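Local coordinates for S-M checkpoint control protein rad4 (Schizosaccharomyces pombe, PDB 4BMD) that is essential for DNA replication and acts as a signalling adaptor in the DNA damage and S-M checkpoints, the part here being its third and fourth BRCT domains, at residues E74-R79 / A93-F98; P105-L110 / T130-V135; S111-G116 / S145-N150; G175-W180 / S193-D198. All coordinates share one frame; numbering follows the deposited sequence.

Interaction 1: E74-R79 / A93-F98; sequences EWWIER and ALAKPF
With chi1 at -72°, Trp75 folds its indole back beside its own backbone N, while Phe98 (chi1 61°) sets its ring between backbone N and carbonyl carbon, so that Phe98 CZ lies 3.6 Å from Trp75 CZ3. The planes are near parallel, at 29°, but they are slid apart and barely overlap. The Trp75 six-membered ring and the Phe98 ring have centroids 5.8 Å apart. Leu94 O comes to the edge of the Trp75 indole, 3.5 Å from CE3. This carbonyl is hydrogen-bonded to Asn73 ND2. Leu94 also reaches the Phe98 ring, with its CD2 over one face. The contact joins helix 74-82, the last helix of BRCT 3, to the loop between helix 74-82 and helix 104-107. Trp76 is probably the tryptophan characteristic of this helix in the BRCT family. It presents CB to Ala95 CB at 3.9 Å, and the methyl group sits at the edge of the indole near its plane. The Trp76 ring itself leads away from that loop and meets Phe52. Arg79 passes its CD beside Ala95, and its guanidinium makes a salt bridge with Glu120 of BRCT 4.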
# COMPACT_ATOMS: atom_id res chain seq x y z
N GLU A 74 0.69 3.83 8.94
CA GLU A 74 0.79 5.29 8.83
C GLU A 74 0.23 5.81 7.51
O GLU A 74 -0.12 6.99 7.40
CB GLU A 74 2.23 5.77 9.03
CG GLU A 74 3.16 5.53 7.85
CD GLU A 74 3.94 4.24 7.97
OE1 GLU A 74 3.39 3.24 8.48
OE2 GLU A 74 5.12 4.23 7.56
N TRP A 75 0.14 4.94 6.51
CA TRP A 75 -0.40 5.33 5.21
C TRP A 75 -1.89 5.63 5.30
O TRP A 75 -2.44 6.34 4.45
CB TRP A 75 -0.12 4.25 4.16
CG TRP A 75 1.32 4.18 3.76
CD1 TRP A 75 2.31 5.06 4.08
CD2 TRP A 75 1.94 3.17 2.94
NE1 TRP A 75 3.51 4.67 3.53
CE2 TRP A 75 3.31 3.51 2.82
CE3 TRP A 75 1.48 2.02 2.31
CZ2 TRP A 75 4.21 2.74 2.10
CZ3 TRP A 75 2.37 1.25 1.59
CH2 TRP A 75 3.72 1.61 1.49
N TRP A 76 -2.54 5.09 6.32
CA TRP A 76 -3.95 5.39 6.59
C TRP A 76 -4.09 6.86 6.97
O TRP A 76 -5.05 7.52 6.58
CB TRP A 76 -4.48 4.49 7.70
CG TRP A 76 -5.89 4.79 8.12
CD1 TRP A 76 -7.03 4.21 7.65
CD2 TRP A 76 -6.30 5.74 9.11
NE1 TRP A 76 -8.13 4.75 8.28
CE2 TRP A 76 -7.71 5.69 9.18
CE3 TRP A 76 -5.62 6.64 9.95
CZ2 TRP A 76 -8.45 6.49 10.05
CZ3 TRP A 76 -6.36 7.43 10.81
CH2 TRP A 76 -7.75 7.36 10.85
N ILE A 77 -3.13 7.35 7.75
CA ILE A 77 -3.10 8.75 8.15
C ILE A 77 -2.89 9.64 6.93
O ILE A 77 -3.58 10.65 6.77
CB ILE A 77 -1.98 9.02 9.16
CG1 ILE A 77 -2.12 8.11 10.38
CG2 ILE A 77 -1.97 10.48 9.58
CD1 ILE A 77 -1.00 8.24 11.39
N GLU A 78 -1.94 9.26 6.08
CA GLU A 78 -1.63 10.01 4.88
C GLU A 78 -2.83 10.06 3.93
O GLU A 78 -3.08 11.09 3.29
CB GLU A 78 -0.42 9.41 4.17
CG GLU A 78 0.83 9.36 5.03
CD GLU A 78 2.01 8.72 4.31
OE1 GLU A 78 1.88 8.43 3.10
OE2 GLU A 78 3.05 8.50 4.95
N ARG A 79 -3.55 8.96 3.83
CA ARG A 79 -4.75 8.90 2.99
C ARG A 79 -5.84 9.80 3.54
O ARG A 79 -6.56 10.45 2.77
CB ARG A 79 -5.26 7.46 2.88
CG ARG A 79 -4.49 6.59 1.91
CD ARG A 79 -5.12 5.22 1.79
NE ARG A 79 -6.55 5.29 1.49
CZ ARG A 79 -7.06 5.34 0.27
NH1 ARG A 79 -6.26 5.32 -0.79
NH2 ARG A 79 -8.38 5.41 0.10
N ALA A 93 -6.37 -1.76 1.07
CA ALA A 93 -5.50 -2.85 1.52
C ALA A 93 -4.13 -2.37 1.99
O ALA A 93 -3.48 -3.04 2.80
CB ALA A 93 -5.35 -3.89 0.41
N LEU A 94 -3.68 -1.23 1.50
CA LEU A 94 -2.37 -0.70 1.85
C LEU A 94 -2.40 0.13 3.13
O LEU A 94 -1.35 0.49 3.67
CB LEU A 94 -1.78 0.12 0.70
CG LEU A 94 -1.47 -0.64 -0.59
CD1 LEU A 94 -0.92 0.30 -1.65
CD2 LEU A 94 -0.49 -1.77 -0.32
N ALA A 95 -3.60 0.42 3.62
CA ALA A 95 -3.76 1.22 4.83
C ALA A 95 -3.70 0.34 6.08
O ALA A 95 -3.69 0.84 7.20
CB ALA A 95 -5.06 2.00 4.79
N LYS A 96 -3.67 -0.97 5.87
CA LYS A 96 -3.54 -1.93 6.96
C LYS A 96 -2.16 -2.58 6.89
O LYS A 96 -1.51 -2.51 5.85
CB LYS A 96 -4.61 -3.01 6.84
CG LYS A 96 -6.00 -2.56 7.25
CD LYS A 96 -7.00 -3.69 7.12
CE LYS A 96 -7.09 -4.19 5.68
NZ LYS A 96 -7.53 -3.12 4.74
N PRO A 97 -1.71 -3.19 8.00
CA PRO A 97 -0.48 -3.97 7.95
C PRO A 97 -0.59 -5.07 6.90
O PRO A 97 -1.55 -5.84 6.92
CB PRO A 97 -0.41 -4.59 9.35
CG PRO A 97 -1.13 -3.62 10.21
CD PRO A 97 -2.25 -3.08 9.37
N PHE A 98 0.37 -5.13 5.98
CA PHE A 98 0.30 -6.06 4.86
C PHE A 98 1.61 -6.78 4.62
O PHE A 98 1.63 -7.86 4.03
CB PHE A 98 -0.12 -5.32 3.59
CG PHE A 98 0.84 -4.23 3.17
CD1 PHE A 98 1.95 -4.52 2.40
CD2 PHE A 98 0.61 -2.92 3.54
CE1 PHE A 98 2.83 -3.53 2.02
CE2 PHE A 98 1.48 -1.91 3.16
CZ PHE A 98 2.60 -2.22 2.40

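Interaction 2: P105-L110 / T130-V135; sequences PYFNGL and TILGAV
This is a mixed contact of backbone bonds and apolar packing at the entry to BRCT 4, where Phe107 and the turn after helix 104-107 meet Gly133 and Ala134 at the end of helix 119-131. Helix 119-131 is the connection of a beta-alpha-beta unit, and its chain reverses here into strand 135-137. A Schellman motif at Gly133 ends the helix. Facing it is a type II turn from Phe107 to Leu110, closed by a bond from Leu110 N to Phe107 O. The single direct hydrogen bond between the segments runs from Val135 N to Leu110 O, 3.0 Å long and almost straight at 174°. With CG turned back beside its backbone N (chi1 -76°), Phe107 lies alongside Leu132, pointing the same way. Leu132 CB sits over one face of the Phe107 ring, 4.0 Å from CD2. Phe107 CB also packs 4.0 Å from Ala134 CB. Phe188 meets the Phe107 ring edge-to-face, and helix 177-185 adds Leu179 and Ile182. The two turns also approach through a CA-H...O contact, Asn108 CA to Gly133 O at 3.4 Å. One water bridges them: it accepts from Gly109 N at 2.6 Å and donates to Gly133 O at 2.7 Å.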
# COMPACT_ATOMS: atom_id res chain seq x y z
N PRO A 105 10.84 -13.42 -1.45
CA PRO A 105 11.54 -14.23 -2.47
C PRO A 105 10.72 -14.41 -3.75
O PRO A 105 11.28 -14.75 -4.79
CB PRO A 105 11.72 -15.58 -1.77
CG PRO A 105 11.62 -15.29 -0.32
CD PRO A 105 10.63 -14.18 -0.21
N TYR A 106 9.42 -14.19 -3.66
CA TYR A 106 8.54 -14.34 -4.81
C TYR A 106 8.54 -13.11 -5.72
O TYR A 106 8.44 -13.24 -6.94
CB TYR A 106 7.11 -14.66 -4.36
CG TYR A 106 6.97 -16.01 -3.70
CD1 TYR A 106 6.76 -17.16 -4.46
CD2 TYR A 106 7.03 -16.15 -2.32
CE1 TYR A 106 6.63 -18.40 -3.87
CE2 TYR A 106 6.90 -17.38 -1.72
CZ TYR A 106 6.69 -18.50 -2.50
OH TYR A 106 6.56 -19.74 -1.90
N PHE A 107 8.65 -11.92 -5.13
CA PHE A 107 8.68 -10.69 -5.90
C PHE A 107 10.09 -10.35 -6.38
O PHE A 107 10.27 -9.48 -7.24
CB PHE A 107 8.12 -9.52 -5.09
CG PHE A 107 6.62 -9.51 -4.98
CD1 PHE A 107 5.84 -8.94 -5.97
CD2 PHE A 107 5.99 -10.07 -3.88
CE1 PHE A 107 4.46 -8.93 -5.87
CE2 PHE A 107 4.62 -10.06 -3.77
CZ PHE A 107 3.85 -9.49 -4.77
N ASN A 108 11.08 -11.03 -5.82
CA ASN A 108 12.47 -10.78 -6.15
C ASN A 108 12.79 -11.00 -7.63
O ASN A 108 12.44 -12.04 -8.20
CB ASN A 108 13.40 -11.64 -5.29
CG ASN A 108 14.23 -10.81 -4.33
OD1 ASN A 108 13.82 -10.56 -3.19
ND2 ASN A 108 15.40 -10.39 -4.78
N GLY A 109 13.45 -10.03 -8.24
CA GLY A 109 13.84 -10.13 -9.64
C GLY A 109 12.77 -9.63 -10.59
O GLY A 109 13.03 -9.43 -11.78
N LEU A 110 11.56 -9.42 -10.08
CA LEU A 110 10.45 -8.97 -10.91
C LEU A 110 10.52 -7.47 -11.18
O LEU A 110 10.51 -6.66 -10.26
CB LEU A 110 9.11 -9.32 -10.26
CG LEU A 110 8.77 -10.80 -10.13
CD1 LEU A 110 7.39 -10.97 -9.51
CD2 LEU A 110 8.83 -11.49 -11.49
N THR A 130 8.12 -2.22 -3.59
CA THR A 130 9.56 -2.16 -3.35
C THR A 130 9.96 -2.98 -2.13
O THR A 130 10.88 -3.79 -2.20
CB THR A 130 10.04 -0.70 -3.19
OG1 THR A 130 9.73 0.04 -4.38
CG2 THR A 130 11.55 -0.67 -2.97
N ILE A 131 9.28 -2.77 -1.01
CA ILE A 131 9.59 -3.51 0.21
C ILE A 131 9.23 -4.99 0.08
O ILE A 131 9.78 -5.83 0.80
CB ILE A 131 8.90 -2.91 1.46
CG1 ILE A 131 7.38 -2.91 1.29
CG2 ILE A 131 9.41 -1.51 1.74
CD1 ILE A 131 6.64 -2.37 2.48
N LEU A 132 8.32 -5.30 -0.83
CA LEU A 132 7.93 -6.68 -1.08
C LEU A 132 8.97 -7.43 -1.91
O LEU A 132 8.86 -8.63 -2.11
CB LEU A 132 6.56 -6.75 -1.75
CG LEU A 132 5.36 -6.48 -0.84
CD1 LEU A 132 4.09 -6.42 -1.65
CD2 LEU A 132 5.27 -7.53 0.26
N GLY A 133 9.98 -6.70 -2.39
CA GLY A 133 11.10 -7.33 -3.07
C GLY A 133 11.16 -7.08 -4.57
O GLY A 133 12.09 -7.53 -5.23
N ALA A 134 10.17 -6.37 -5.10
CA ALA A 134 10.12 -6.10 -6.53
C ALA A 134 10.85 -4.81 -6.88
O ALA A 134 11.14 -3.99 -6.01
CB ALA A 134 8.68 -6.06 -7.01
N VAL A 135 11.13 -4.63 -8.17
CA VAL A 135 11.74 -3.40 -8.65
C VAL A 135 10.75 -2.64 -9.52
O VAL A 135 10.36 -3.11 -10.59
CB VAL A 135 13.02 -3.68 -9.47
CG1 VAL A 135 13.55 -2.40 -10.07
CG2 VAL A 135 14.07 -4.35 -8.59
O HOH W 1 13.77 -7.58 -7.30

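Interaction 3: S111-G116 / S145-N150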
# COMPACT_ATOMS: atom_id res chain seq x y z
N SER A 111 10.58 -7.12 -12.46
CA SER A 111 10.56 -5.72 -12.87
C SER A 111 9.13 -5.32 -13.23
O SER A 111 8.53 -5.88 -14.15
CB SER A 111 11.50 -5.48 -14.05
OG SER A 111 11.20 -6.35 -15.13
N ILE A 112 8.59 -4.35 -12.51
CA ILE A 112 7.19 -3.96 -12.69
C ILE A 112 7.02 -2.49 -13.05
O ILE A 112 7.62 -1.61 -12.43
CB ILE A 112 6.36 -4.25 -11.41
CG1 ILE A 112 6.60 -5.69 -10.94
CG2 ILE A 112 4.88 -4.00 -11.66
CD1 ILE A 112 5.81 -6.06 -9.70
N HIS A 113 6.19 -2.23 -14.06
CA HIS A 113 5.80 -0.86 -14.40
C HIS A 113 4.30 -0.68 -14.17
O HIS A 113 3.50 -1.54 -14.53
CB HIS A 113 6.15 -0.54 -15.85
CG HIS A 113 5.68 0.81 -16.30
ND1 HIS A 113 6.18 1.98 -15.76
CD2 HIS A 113 4.75 1.18 -17.21
CE1 HIS A 113 5.58 3.01 -16.33
NE2 HIS A 113 4.71 2.55 -17.22
N LEU A 114 3.93 0.45 -13.56
CA LEU A 114 2.54 0.70 -13.19
C LEU A 114 1.87 1.67 -14.16
O LEU A 114 2.48 2.64 -14.60
CB LEU A 114 2.48 1.26 -11.77
CG LEU A 114 3.25 0.49 -10.70
CD1 LEU A 114 3.21 1.22 -9.36
CD2 LEU A 114 2.69 -0.92 -10.56
N THR A 115 0.60 1.41 -14.46
CA THR A 115 -0.17 2.30 -15.32
C THR A 115 -1.62 2.42 -14.85
O THR A 115 -2.25 1.42 -14.48
CB THR A 115 -0.12 1.85 -16.81
OG1 THR A 115 -0.90 2.74 -17.61
CG2 THR A 115 -0.66 0.43 -16.96
N GLY A 116 -2.15 3.64 -14.85
CA GLY A 116 -3.52 3.88 -14.43
C GLY A 116 -3.64 4.34 -12.99
O GLY A 116 -4.75 4.63 -12.52
N SER A 145 9.05 -7.31 -16.55
CA SER A 145 8.40 -8.58 -16.24
C SER A 145 6.88 -8.42 -16.31
O SER A 145 6.18 -9.27 -16.85
CB SER A 145 8.79 -9.07 -14.85
OG SER A 145 10.20 -9.10 -14.69
N ILE A 146 6.39 -7.32 -15.75
CA ILE A 146 4.95 -7.12 -15.58
C ILE A 146 4.54 -5.67 -15.85
O ILE A 146 5.16 -4.74 -15.36
CB ILE A 146 4.52 -7.46 -14.14
CG1 ILE A 146 4.71 -8.95 -13.84
CG2 ILE A 146 3.07 -7.06 -13.89
CD1 ILE A 146 4.49 -9.31 -12.39
N LEU A 147 3.48 -5.51 -16.65
CA LEU A 147 2.79 -4.23 -16.73
C LEU A 147 1.54 -4.32 -15.86
O LEU A 147 0.57 -4.97 -16.24
CB LEU A 147 2.40 -3.90 -18.17
CG LEU A 147 1.57 -2.62 -18.31
CD1 LEU A 147 2.39 -1.39 -17.92
CD2 LEU A 147 1.02 -2.47 -19.72
N LEU A 148 1.58 -3.67 -14.70
CA LEU A 148 0.46 -3.74 -13.76
C LEU A 148 -0.57 -2.65 -14.04
O LEU A 148 -0.28 -1.46 -13.91
CB LEU A 148 0.96 -3.65 -12.32
CG LEU A 148 -0.02 -4.11 -11.25
CD1 LEU A 148 -0.34 -5.59 -11.42
CD2 LEU A 148 0.52 -3.84 -9.85
N VAL A 149 -1.77 -3.07 -14.42
CA VAL A 149 -2.81 -2.14 -14.87
C VAL A 149 -3.88 -1.89 -13.81
O VAL A 149 -4.41 -2.83 -13.21
CB VAL A 149 -3.49 -2.66 -16.15
CG1 VAL A 149 -4.53 -1.67 -16.64
CG2 VAL A 149 -2.45 -2.93 -17.22
N ASN A 150 -4.20 -0.62 -13.58
CA ASN A 150 -5.27 -0.25 -12.67
C ASN A 150 -6.63 -0.39 -13.34
O ASN A 150 -7.05 0.49 -14.09
CB ASN A 150 -5.08 1.18 -12.17
CG ASN A 150 -6.12 1.58 -11.12
OD1 ASN A 150 -6.80 0.73 -10.56
ND2 ASN A 150 -6.22 2.87 -10.85
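His113 is gripped through both backbone polar atoms: its N donates to Ile146 O (3.0 Å, 169°) and its O accepts from Leu148 N (2.9 Å). The same ladder continues with Thr115 N to Leu148 O and Asn150 N to Thr115 O. At the far end the Asn150 amide donates from ND2 to Gly116 O, 2.8 Å away. Gly116 O lies in the amide plane of Asn150, but ND2 stands above the plane of the carbonyl, 56° out of it. At the near end Ser111 N donates to Ser145 OG at 3.0 Å. These are the two central strands of the parallel four-stranded BRCT 4 sheet, in 2-1-3-4 order. Ile112, Leu114, Ile146 and Leu148 form one face. There Leu114 CD2 lies alongside Leu148 CB at 3.7 Å, and helices 119-131 and 177-185 cover them. His113, Thr115, Leu147 and Val149 form the other face, where helix 157-168 packs on Thr115 and Leu147. Leu147 CD1 comes to the edge of the His113 ring, 3.6 Å from CD2. Thr115 holds OG1 anti to the backbone N (chi1 180°), which leaves CG2 between N and the carbonyl carbon, 3.7 Å from Leu147 CD1. Hydrogen bonds also join His113 ND1 to His137 O, His113 NE2 to Lys162 NZ, and Thr115 OG1 to Thr159 OG1.

Interaction 4: G175-W180 / S193-D198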
# COMPACT_ATOMS: atom_id res chain seq x y z
N GLY A 175 -3.94 -7.41 -14.47
CA GLY A 175 -4.85 -6.57 -13.71
C GLY A 175 -4.41 -6.46 -12.26
O GLY A 175 -3.85 -7.40 -11.71
N VAL A 176 -4.67 -5.31 -11.65
CA VAL A 176 -4.18 -5.02 -10.30
C VAL A 176 -4.81 -5.93 -9.24
O VAL A 176 -4.22 -6.15 -8.18
CB VAL A 176 -4.39 -3.54 -9.92
CG1 VAL A 176 -5.87 -3.23 -9.73
CG2 VAL A 176 -3.60 -3.18 -8.68
N ALA A 177 -5.99 -6.47 -9.53
CA ALA A 177 -6.69 -7.35 -8.59
C ALA A 177 -5.79 -8.51 -8.16
O ALA A 177 -5.85 -8.96 -7.01
CB ALA A 177 -7.98 -7.88 -9.21
N TRP A 178 -4.96 -8.98 -9.08
CA TRP A 178 -3.97 -10.00 -8.79
C TRP A 178 -3.08 -9.60 -7.61
O TRP A 178 -2.81 -10.42 -6.73
CB TRP A 178 -3.11 -10.26 -10.03
CG TRP A 178 -1.86 -11.04 -9.76
CD1 TRP A 178 -1.77 -12.38 -9.55
CD2 TRP A 178 -0.53 -10.52 -9.69
NE1 TRP A 178 -0.45 -12.74 -9.35
CE2 TRP A 178 0.33 -11.61 -9.42
CE3 TRP A 178 0.02 -9.25 -9.81
CZ2 TRP A 178 1.70 -11.46 -9.28
CZ3 TRP A 178 1.39 -9.10 -9.67
CH2 TRP A 178 2.22 -10.20 -9.41
N LEU A 179 -2.63 -8.35 -7.60
CA LEU A 179 -1.76 -7.87 -6.53
C LEU A 179 -2.53 -7.67 -5.23
O LEU A 179 -2.02 -7.99 -4.15
CB LEU A 179 -1.05 -6.58 -6.93
CG LEU A 179 -0.14 -6.00 -5.85
CD1 LEU A 179 0.96 -6.99 -5.48
CD2 LEU A 179 0.44 -4.67 -6.28
N TRP A 180 -3.74 -7.13 -5.32
CA TRP A 180 -4.56 -6.94 -4.13
C TRP A 180 -4.87 -8.28 -3.47
O TRP A 180 -4.91 -8.38 -2.24
CB TRP A 180 -5.86 -6.20 -4.45
CG TRP A 180 -5.70 -4.81 -5.02
CD1 TRP A 180 -6.38 -4.29 -6.08
CD2 TRP A 180 -4.82 -3.77 -4.56
NE1 TRP A 180 -5.98 -2.99 -6.31
CE2 TRP A 180 -5.02 -2.65 -5.39
CE3 TRP A 180 -3.88 -3.68 -3.53
CZ2 TRP A 180 -4.32 -1.46 -5.23
CZ3 TRP A 180 -3.18 -2.50 -3.37
CH2 TRP A 180 -3.40 -1.41 -4.22
N SER A 193 -2.87 -15.52 -15.28
CA SER A 193 -3.81 -15.63 -16.39
C SER A 193 -5.26 -15.29 -16.01
O SER A 193 -6.00 -14.73 -16.82
CB SER A 193 -3.73 -17.01 -17.06
OG SER A 193 -3.94 -18.05 -16.13
N PRO A 194 -5.67 -15.61 -14.76
CA PRO A 194 -7.05 -15.19 -14.48
C PRO A 194 -7.21 -13.68 -14.31
O PRO A 194 -8.33 -13.20 -14.13
CB PRO A 194 -7.38 -15.90 -13.17
CG PRO A 194 -6.44 -17.05 -13.11
CD PRO A 194 -5.18 -16.53 -13.72
N TRP A 195 -6.11 -12.94 -14.35
CA TRP A 195 -6.17 -11.49 -14.21
C TRP A 195 -5.50 -10.78 -15.39
O TRP A 195 -5.16 -9.60 -15.31
CB TRP A 195 -5.54 -11.04 -12.89
CG TRP A 195 -6.27 -11.59 -11.70
CD1 TRP A 195 -7.36 -11.05 -11.08
CD2 TRP A 195 -5.96 -12.80 -10.99
NE1 TRP A 195 -7.75 -11.84 -10.03
CE2 TRP A 195 -6.91 -12.92 -9.95
CE3 TRP A 195 -4.98 -13.78 -11.13
CZ2 TRP A 195 -6.90 -13.99 -9.06
CZ3 TRP A 195 -4.97 -14.84 -10.24
CH2 TRP A 195 -5.92 -14.94 -9.22
N ALA A 196 -5.32 -11.52 -16.48
CA ALA A 196 -4.73 -10.96 -17.69
C ALA A 196 -5.77 -10.14 -18.45
O ALA A 196 -6.96 -10.46 -18.43
CB ALA A 196 -4.18 -12.06 -18.57
N ILE A 197 -5.31 -9.09 -19.13
CA ILE A 197 -6.21 -8.23 -19.90
C ILE A 197 -6.42 -8.80 -21.30
O ILE A 197 -7.56 -8.94 -21.75
CB ILE A 197 -5.68 -6.78 -19.98
CG1 ILE A 197 -6.05 -5.99 -18.72
CG2 ILE A 197 -6.25 -6.06 -21.19
CD1 ILE A 197 -5.27 -6.37 -17.48
N ASP A 198 -5.32 -9.13 -21.97
CA ASP A 198 -5.35 -9.73 -23.30
C ASP A 198 -6.16 -8.92 -24.31
O ASP A 198 -7.21 -9.36 -24.79
CB ASP A 198 -5.88 -11.17 -23.24
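Trp195 and Trp178 meet as two indoles whose side chains cross at about a right angle. Their planes are inclined at 53°, so the pair is oblique. The centroids of the Trp178 five-membered ring and the Trp195 six-membered ring are 5.6 Å apart. Trp195 does most of the covering. One face of its indole lies against the first turn of helix 177-185, with Trp178 N 3.7 Å from Trp195 CD1. Trp178 CB is 3.8 Å from Trp195 CG. Pro194 CB rests on the opposite face of the Trp195 ring, so the indole is sandwiched between the helix start and its own neighbour in the chain. Trp178 has CG opposite its backbone N (chi1 166°), which carries the indole away from the 193-198 segment towards the sheet. There it packs on Ile146 and Leu148, and its NE1 is hydrogen-bonded to Ile189 O. Its CD1 edge still touches Trp195 CE3 at 3.8 Å. Trp178 is probably the tryptophan characteristic of the last helix in BRCT domains. Ala177 CB adds a contact with Trp195 CD1. Beside the rings, Gly175 N donates to Trp195 O in a bond of 2.6 Å, 167° at the hydrogen. Ile197 brings its CD1 to 3.5 Å from the same Gly175 N. Gly175 ends strand 172-175, one of the two edge strands of the BRCT 4 sheet. Between these segments one nearly straight backbone hydrogen bond fixes the strand end, and the rest is apolar packing of Trp195 and Ile197.

How the interactions relate
From the N terminus, interaction 1 comes first. It closes the loop after helix 74-82, tying the last BRCT 3 helix to the approach to helix 104-107. Interactions 2 and 3 then cross, because their segments alternate along the chain. Interaction 2 joins the turn before strand 111-115 to the end of helix 119-131; interaction 3 pairs strands 111-115 and 146-149. Val135 O to Ile112 N, a probable hydrogen bond, connects them. Interaction 4 follows in series and closes the loop behind helix 177-185. Its Leu179 meets Phe107 of interaction 2 and Leu148 of interaction 3. Phe98 of interaction 1 touches Ile131 of interaction 2, and Leu94 packs on Trp180 of interaction 4, linking the domains.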